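Local atomic coordinates of lipoprotein (Actinomyces odontolyticus, PDB entry 3UP9), a protein that probably binds methionine at the cell membrane as a lipid-anchored substrate-binding protein of the NlpA family, and here holds selenomethionine. Residues A[43-48]-A[110-115]. Residues are numbered along the deposited sequence; the frame is centred on the assembly and turned at random.
With MSE (selenomethionine), chain B.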
loop_
_atom_site.group_PDB
_atom_site.type_symbol
_atom_site.label_atom_id
_atom_site.label_comp_id
_atom_site.label_asym_id
_atom_site.label_seq_id
_atom_site.Cartn_x
_atom_site.Cartn_y
_atom_site.Cartn_z
ATOM N N THR A 43 0.653 10.217 5.490
ATOM C CA THR A 43 1.721 9.930 4.499
ATOM C C THR A 43 2.650 8.745 4.884
ATOM O O THR A 43 3.503 8.371 4.086
ATOM C CB THR A 43 2.519 11.171 4.073
ATOM O OG1 THR A 43 2.870 11.880 5.199
ATOM C CG2 THR A 43 1.707 12.174 3.141
ATOM N N ASP A 44 2.472 8.171 6.070
ATOM C CA ASP A 44 3.211 6.981 6.486
ATOM C C ASP A 44 2.237 5.881 7.002
ATOM O O ASP A 44 1.036 6.109 7.106
ATOM C CB ASP A 44 4.304 7.299 7.531
ATOM C CG ASP A 44 3.829 7.108 8.945
ATOM O OD1 ASP A 44 2.611 7.189 9.119
ATOM O OD2 ASP A 44 4.643 6.843 9.885
ATOM N N TYR A 45 2.784 4.705 7.318
ATOM C CA TYR A 45 1.990 3.514 7.548
ATOM C C TYR A 45 1.656 3.281 9.013
ATOM O O TYR A 45 0.626 2.687 9.292
ATOM C CB TYR A 45 2.696 2.299 6.945
ATOM C CG TYR A 45 2.759 2.220 5.402
ATOM C CD1 TYR A 45 1.855 2.906 4.610
ATOM C CD2 TYR A 45 3.688 1.378 4.764
ATOM C CE1 TYR A 45 1.891 2.811 3.243
ATOM C CE2 TYR A 45 3.714 1.246 3.380
ATOM C CZ TYR A 45 2.813 1.970 2.629
ATOM O OH TYR A 45 2.781 1.860 1.257
ATOM N N VAL A 46 2.517 3.755 9.912
ATOM C CA VAL A 46 2.396 3.572 11.345
ATOM C C VAL A 46 1.190 4.344 11.924
ATOM O O VAL A 46 0.359 3.818 12.673
ATOM C CB VAL A 46 3.730 3.946 12.075
ATOM C CG1 VAL A 46 3.541 3.933 13.568
ATOM C CG2 VAL A 46 4.843 2.964 11.700
ATOM N N GLN A 47 1.059 5.569 11.473
ATOM C CA GLN A 47 0.190 6.541 12.072
ATOM C C GLN A 47 -1.306 6.309 11.941
ATOM O O GLN A 47 -2.010 6.516 12.900
ATOM C CB GLN A 47 0.561 7.892 11.461
ATOM C CG GLN A 47 0.961 8.931 12.432
ATOM C CD GLN A 47 2.425 9.048 12.598
ATOM O OE1 GLN A 47 2.971 8.507 13.557
ATOM N NE2 GLN A 47 3.069 9.846 11.741
ATOM N N PRO A 48 -1.818 5.899 10.767
ATOM C CA PRO A 48 -3.274 5.590 10.663
ATOM C C PRO A 48 -3.786 4.448 11.555
ATOM O O PRO A 48 -4.914 4.485 12.027
ATOM C CB PRO A 48 -3.443 5.151 9.187
ATOM C CG PRO A 48 -2.267 5.692 8.482
ATOM C CD PRO A 48 -1.140 5.697 9.473
ATOM N N GLY A 110 17.544 0.661 -2.110
ATOM C CA GLY A 110 16.653 1.117 -1.055
ATOM C C GLY A 110 15.479 0.185 -0.845
ATOM O O GLY A 110 14.846 -0.262 -1.807
ATOM N N ILE A 111 15.174 -0.096 0.409
ATOM C CA ILE A 111 14.124 -1.044 0.775
ATOM C C ILE A 111 13.423 -0.498 2.028
ATOM O O ILE A 111 14.059 0.012 2.935
ATOM C CB ILE A 111 14.732 -2.461 1.005
ATOM C CG1 ILE A 111 13.654 -3.557 1.085
ATOM C CG2 ILE A 111 15.677 -2.476 2.230
ATOM C CD1 ILE A 111 14.191 -4.955 0.755
ATOM N N ILE A 112 12.103 -0.570 2.049
ATOM C CA ILE A 112 11.309 -0.117 3.182
ATOM C C ILE A 112 11.678 -0.887 4.483
ATOM O O ILE A 112 12.195 -2.031 4.471
ATOM C CB ILE A 112 9.781 -0.270 2.848
ATOM C CG1 ILE A 112 8.938 0.738 3.650
ATOM C CG2 ILE A 112 9.338 -1.733 3.064
ATOM C CD1 ILE A 112 7.509 0.920 3.188
ATOM N N SER A 113 11.359 -0.280 5.619
ATOM C CA SER A 113 11.823 -0.802 6.914
ATOM C C SER A 113 10.785 -1.582 7.710
ATOM O O SER A 113 11.150 -2.286 8.605
ATOM C CB SER A 113 12.428 0.334 7.776
ATOM O OG SER A 113 11.445 1.319 7.958
ATOM N N ASP A 114 9.505 -1.507 7.355
ATOM C CA ASP A 114 8.474 -2.308 8.051
ATOM C C ASP A 114 8.519 -3.785 7.588
ATOM O O ASP A 114 8.815 -4.050 6.414
ATOM C CB ASP A 114 7.095 -1.653 7.906
ATOM C CG ASP A 114 6.397 -1.946 6.565
ATOM O OD1 ASP A 114 5.796 -3.061 6.387
ATOM O OD2 ASP A 114 6.376 -1.025 5.712
ATOM N N THR A 115 8.247 -4.717 8.513
ATOM C CA THR A 115 8.307 -6.158 8.266
ATOM C C THR A 115 7.548 -6.645 7.017
ATOM O O THR A 115 8.155 -7.222 6.128
ATOM C CB THR A 115 7.785 -6.916 9.498
ATOM O OG1 THR A 115 8.524 -6.461 10.651
ATOM C CG2 THR A 115 7.853 -8.437 9.328
HETATM N N MSE B 300 -0.912 1.151 -0.514
HETATM C CA MSE B 300 0.128 0.161 -0.160
HETATM C C MSE B 300 0.145 -1.042 -1.074
HETATM O O MSE B 300 -0.934 -1.470 -1.563
HETATM O OXT MSE B 300 1.252 -1.559 -1.291
HETATM C CB MSE B 300 -0.077 -0.321 1.253
HETATM C CG MSE B 300 1.048 -1.268 1.778
HETATM SE SE MSE B 300 0.662 -1.827 3.570
HETATM C CE MSE B 300 0.458 -0.100 4.560
#
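Tyr45 reaches across the ligand cleft of this two-lobed periplasmic-binding-protein fold, from the turn entering helix 46-53 in one lobe to the end of strand 107-112 in the other. Along the second segment, Gly110 and Ile111 belong to the sheet, hydrogen-bonded through their backbones to the neighbouring strands 170-173 and 151-156. Ile112 is the first residue to meet the tyrosine. Its CG1 stands anti to the backbone N (chi1 -154°) and the chain continues extended, which carries CD1 out to 3.8 Å from Tyr45 CE2, an apolar contact in which the two side chains cross nearly at right angles. After Ser113 the chain reaches Asp114, the N-cap of helix 115-127. Its carboxylate is turned 73° from the tyrosine ring and brings OD2 to the ring edge, in plane, 3.7 Å from Tyr45 CD2. This is a close approach to a ring carbon; the hydrogen bond of OD2 goes to Asn117 ND2, and Asn117 itself lines the pocket.

With Asp114 OD2 at its edge and Ile112 CD1 touching CE2, the tyrosine turns a face to the bound selenomethionine. Its ring is set by CG lying anti to the carbonyl carbon (chi1 -70°). In the turn that carries it, Asp44 OD1 accepts from Gln47 N at 3.3 Å, a capping bond. With an alanine at Tyr45 the selenomethionine methyl would probably lose the ring face it rests on, and Ile112 CD1 its apolar partner across the cleft. That methyl is placed squarely: MSE CE sits over the centre of the Tyr45 ring, 3.2 Å above its plane and 3.3 Å from Tyr45 CD1.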